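Uncharacterized protein (Legionella pneumophila subsp. pneumophila str. Philadelphia 1, PDB 4RXV) is of unknown function, but its N-terminal part, the piece described here, is probably a papain-like cysteine peptidase domain. Local coordinates at residues G129-N134 against N195-P200. Residues are numbered along the deposited sequence; the frame is centred on the assembly and turned at random.
Sequences GSMHSN and NRSLFP
Ser130 OG donates to Leu198 O at 2.8 Å where strand 123-133 of the four-stranded antiparallel sheet breaks and the loop leading into edge strand 202-206 lies alongside. The break is at Met131, whose positive phi turns the chain; Gly129 still pairs with Thr202 of strand 202-206, so the loop takes over that side of the strand, while Ser130 and Met131 stay bonded to strand 136-146 on the other. With OG anti to the backbone N (chi1 179°), the Ser130 hydroxyl extends to the loop carbonyl, approaching from the flank: the C=O...OG angle is 108°, with OG tilted from the carbonyl plane. Met131 N gives a second bond to Ser197 O (3.2 Å), bent to 142° at the hydrogen. Two waters complete the polar seam. One donates to Ser130 OG and also bonds Ser197 OG, a hydroxyl held by Tyr194 O as well; the other accepts from His132 N and donates to both Ser197 O and Pro200 O. Beyond them, the side chains of His132 and Pro200, the latter preceded by a cis peptide, cross at about a right angle. The imidazole, which also meets Tyr137, is approached obliquely by the proline ring, with Pro200 CG 4.1 Å from His132 ND1.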
ATOM      1  N   GLY A 129      -9.937  -3.297  -4.611  1.00  8.20           N
ATOM      2  CA  GLY A 129      -9.379  -3.719  -5.883  1.00  9.18           C
ATOM      3  C   GLY A 129      -9.732  -2.696  -6.923  1.00  9.22           C
ATOM      4  O   GLY A 129     -10.884  -2.288  -7.074  1.00 10.91           O
ATOM      5  N   SER A 130      -8.717  -2.267  -7.656  1.00  9.36           N
ATOM      6  CA  SER A 130      -8.842  -1.198  -8.631  1.00  9.16           C
ATOM      7  C   SER A 130      -8.109  -1.603  -9.919  1.00  9.89           C
ATOM      8  O   SER A 130      -7.719  -2.760 -10.078  1.00  9.59           O
ATOM      9  CB  SER A 130      -8.320   0.106  -8.020  1.00  9.50           C
ATOM     10  OG  SER A 130      -8.375   1.230  -8.879  1.00  9.38           O
ATOM     11  N   MET A 131      -7.952  -0.675 -10.857  1.00 10.11           N
ATOM     12  CA  MET A 131      -7.327  -0.985 -12.154  1.00 10.61           C
ATOM     13  C   MET A 131      -8.042  -2.170 -12.794  1.00 12.02           C
ATOM     14  O   MET A 131      -7.451  -3.188 -13.151  1.00 12.66           O
ATOM     15  CB  MET A 131      -5.812  -1.194 -12.015  1.00 10.73           C
ATOM     16  CG  MET A 131      -5.084  -1.062 -13.333  1.00 12.95           C
ATOM     17  SD  MET A 131      -3.309  -1.319 -13.167  1.00 14.54           S
ATOM     18  CE  MET A 131      -2.857   0.136 -12.266  1.00 16.54           C
ATOM     19  N   HIS A 132      -9.344  -1.988 -12.947  1.00 12.26           N
ATOM     20  CA  HIS A 132     -10.204  -3.009 -13.511  1.00 13.74           C
ATOM     21  C   HIS A 132      -9.893  -3.252 -14.957  1.00 16.27           C
ATOM     22  O   HIS A 132      -9.727  -2.313 -15.723  1.00 18.32           O
ATOM     23  CB  HIS A 132     -11.643  -2.543 -13.387  1.00 16.71           C
ATOM     24  CG  HIS A 132     -12.648  -3.565 -13.782  1.00 24.96           C
ATOM     25  ND1 HIS A 132     -13.486  -3.384 -14.856  1.00 31.25           N
ATOM     26  CD2 HIS A 132     -12.961  -4.769 -13.250  1.00 26.78           C
ATOM     27  CE1 HIS A 132     -14.272  -4.440 -14.977  1.00 33.39           C
ATOM     28  NE2 HIS A 132     -13.981  -5.291 -14.009  1.00 32.93           N
ATOM     29  N   SER A 133      -9.851  -4.537 -15.302  1.00 17.86           N
ATOM     30  CA  SER A 133      -9.552  -5.004 -16.643  1.00 21.22           C
ATOM     31  C   SER A 133     -10.184  -6.364 -16.857  1.00 23.76           C
ATOM     32  O   SER A 133      -9.831  -7.339 -16.196  1.00 26.60           O
ATOM     33  CB  SER A 133      -8.049  -5.131 -16.837  1.00 25.52           C
ATOM     34  OG  SER A 133      -7.749  -5.348 -18.193  1.00 29.81           O
ATOM     35  N   ASN A 134     -11.115  -6.431 -17.792  1.00 26.44           N
ATOM     36  CA  ASN A 134     -11.756  -7.697 -18.125  1.00 36.99           C
ATOM     37  C   ASN A 134     -12.203  -8.529 -16.927  1.00 30.93           C
ATOM     38  O   ASN A 134     -11.969  -9.739 -16.875  1.00 31.23           O
ATOM     39  CB  ASN A 134     -10.875  -8.550 -19.057  1.00 46.80           C
ATOM     40  CG  ASN A 134      -9.455  -8.760 -18.548  1.00 49.45           C
ATOM     41  OD1 ASN A 134      -9.143  -9.786 -17.933  1.00 41.34           O
ATOM     42  ND2 ASN A 134      -8.569  -7.819 -18.877  1.00 49.87           N
ATOM     43  N   ASN A 195      -5.262   8.032 -11.273  1.00  9.90           N
ATOM     44  CA  ASN A 195      -6.640   8.418 -11.016  1.00 10.92           C
ATOM     45  C   ASN A 195      -7.621   8.113 -12.138  1.00 11.03           C
ATOM     46  O   ASN A 195      -8.814   8.077 -11.867  1.00 14.75           O
ATOM     47  CB  ASN A 195      -6.788   9.855 -10.556  1.00 13.03           C
ATOM     48  CG  ASN A 195      -6.341  10.848 -11.549  1.00 14.96           C
ATOM     49  OD1 ASN A 195      -5.931  10.545 -12.672  1.00 17.41           O
ATOM     50  ND2 ASN A 195      -6.449  12.094 -11.150  1.00 17.24           N
ATOM     51  N   ARG A 196      -7.190   7.869 -13.374  1.00 10.01           N
ATOM     52  CA  ARG A 196      -8.127   7.464 -14.415  1.00 11.24           C
ATOM     53  C   ARG A 196      -8.454   5.971 -14.411  1.00 12.26           C
ATOM     54  O   ARG A 196      -9.346   5.540 -15.137  1.00 15.60           O
ATOM     55  CB  ARG A 196      -7.630   7.896 -15.789  1.00 12.98           C
ATOM     56  CG  ARG A 196      -7.442   9.384 -15.900  1.00 14.95           C
ATOM     57  CD  ARG A 196      -8.764  10.133 -15.874  1.00 20.84           C
ATOM     58  NE  ARG A 196      -8.549  11.575 -15.811  1.00 22.93           N
ATOM     59  CZ  ARG A 196      -8.868  12.365 -14.783  1.00 25.45           C
ATOM     60  NH1 ARG A 196      -9.465  11.880 -13.697  1.00 28.37           N
ATOM     61  NH2 ARG A 196      -8.601  13.664 -14.847  1.00 29.19           N
ATOM     62  N   SER A 197      -7.730   5.191 -13.618  1.00 10.74           N
ATOM     63  CA  SER A 197      -8.021   3.776 -13.468  1.00 10.95           C
ATOM     64  C   SER A 197      -8.547   3.450 -12.079  1.00  9.59           C
ATOM     65  O   SER A 197      -8.764   2.286 -11.769  1.00 10.33           O
ATOM     66  CB  SER A 197      -6.776   2.950 -13.738  1.00 13.45           C
ATOM     67  OG  SER A 197      -5.802   3.176 -12.754  1.00 14.57           O
ATOM     68  N   LEU A 198      -8.760   4.472 -11.252  1.00  9.81           N
ATOM     69  CA  LEU A 198      -9.223   4.269  -9.875  1.00 10.01           C
ATOM     70  C   LEU A 198     -10.576   3.572  -9.834  1.00 10.25           C
ATOM     71  O   LEU A 198     -10.761   2.598  -9.115  1.00 11.06           O
ATOM     72  CB  LEU A 198      -9.284   5.628  -9.167  1.00 10.75           C
ATOM     73  CG  LEU A 198      -9.822   5.675  -7.735  1.00 11.15           C
ATOM     74  CD1 LEU A 198      -9.046   4.754  -6.836  1.00 11.91           C
ATOM     75  CD2 LEU A 198      -9.776   7.094  -7.221  1.00 12.08           C
ATOM     76  N   PHE A 199     -11.509   4.067 -10.633  1.00 10.81           N
ATOM     77  CA  PHE A 199     -12.872   3.525 -10.697  1.00 11.26           C
ATOM     78  C   PHE A 199     -13.094   2.835 -12.042  1.00 12.26           C
ATOM     79  O   PHE A 199     -12.554   3.287 -13.062  1.00 14.07           O
ATOM     80  CB  PHE A 199     -13.911   4.636 -10.527  1.00 11.85           C
ATOM     81  CG  PHE A 199     -13.734   5.446  -9.288  1.00 11.92           C
ATOM     82  CD1 PHE A 199     -13.837   4.876  -8.041  1.00 12.54           C
ATOM     83  CD2 PHE A 199     -13.424   6.790  -9.379  1.00 13.08           C
ATOM     84  CE1 PHE A 199     -13.639   5.625  -6.909  1.00 13.31           C
ATOM     85  CE2 PHE A 199     -13.243   7.542  -8.248  1.00 14.45           C
ATOM     86  CZ  PHE A 199     -13.365   6.963  -7.008  1.00 13.40           C
ATOM     87  N   PRO A 200     -13.911   1.765 -12.076  1.00 13.05           N
ATOM     88  CA  PRO A 200     -14.627   1.161 -10.947  1.00 13.06           C
ATOM     89  C   PRO A 200     -13.702   0.312 -10.087  1.00 11.29           C
ATOM     90  O   PRO A 200     -12.668  -0.197 -10.543  1.00 11.70           O
ATOM     91  CB  PRO A 200     -15.661   0.273 -11.634  1.00 15.19           C
ATOM     92  CG  PRO A 200     -14.996  -0.126 -12.889  1.00 15.16           C
ATOM     93  CD  PRO A 200     -14.253   1.097 -13.338  1.00 14.90           C
TER
HETATM   94  O   HOH W   1      -5.690   1.977 -10.001  1.00 13.54           O
HETATM   95  O   HOH W   2     -10.743   0.485 -12.374  1.00 11.75           O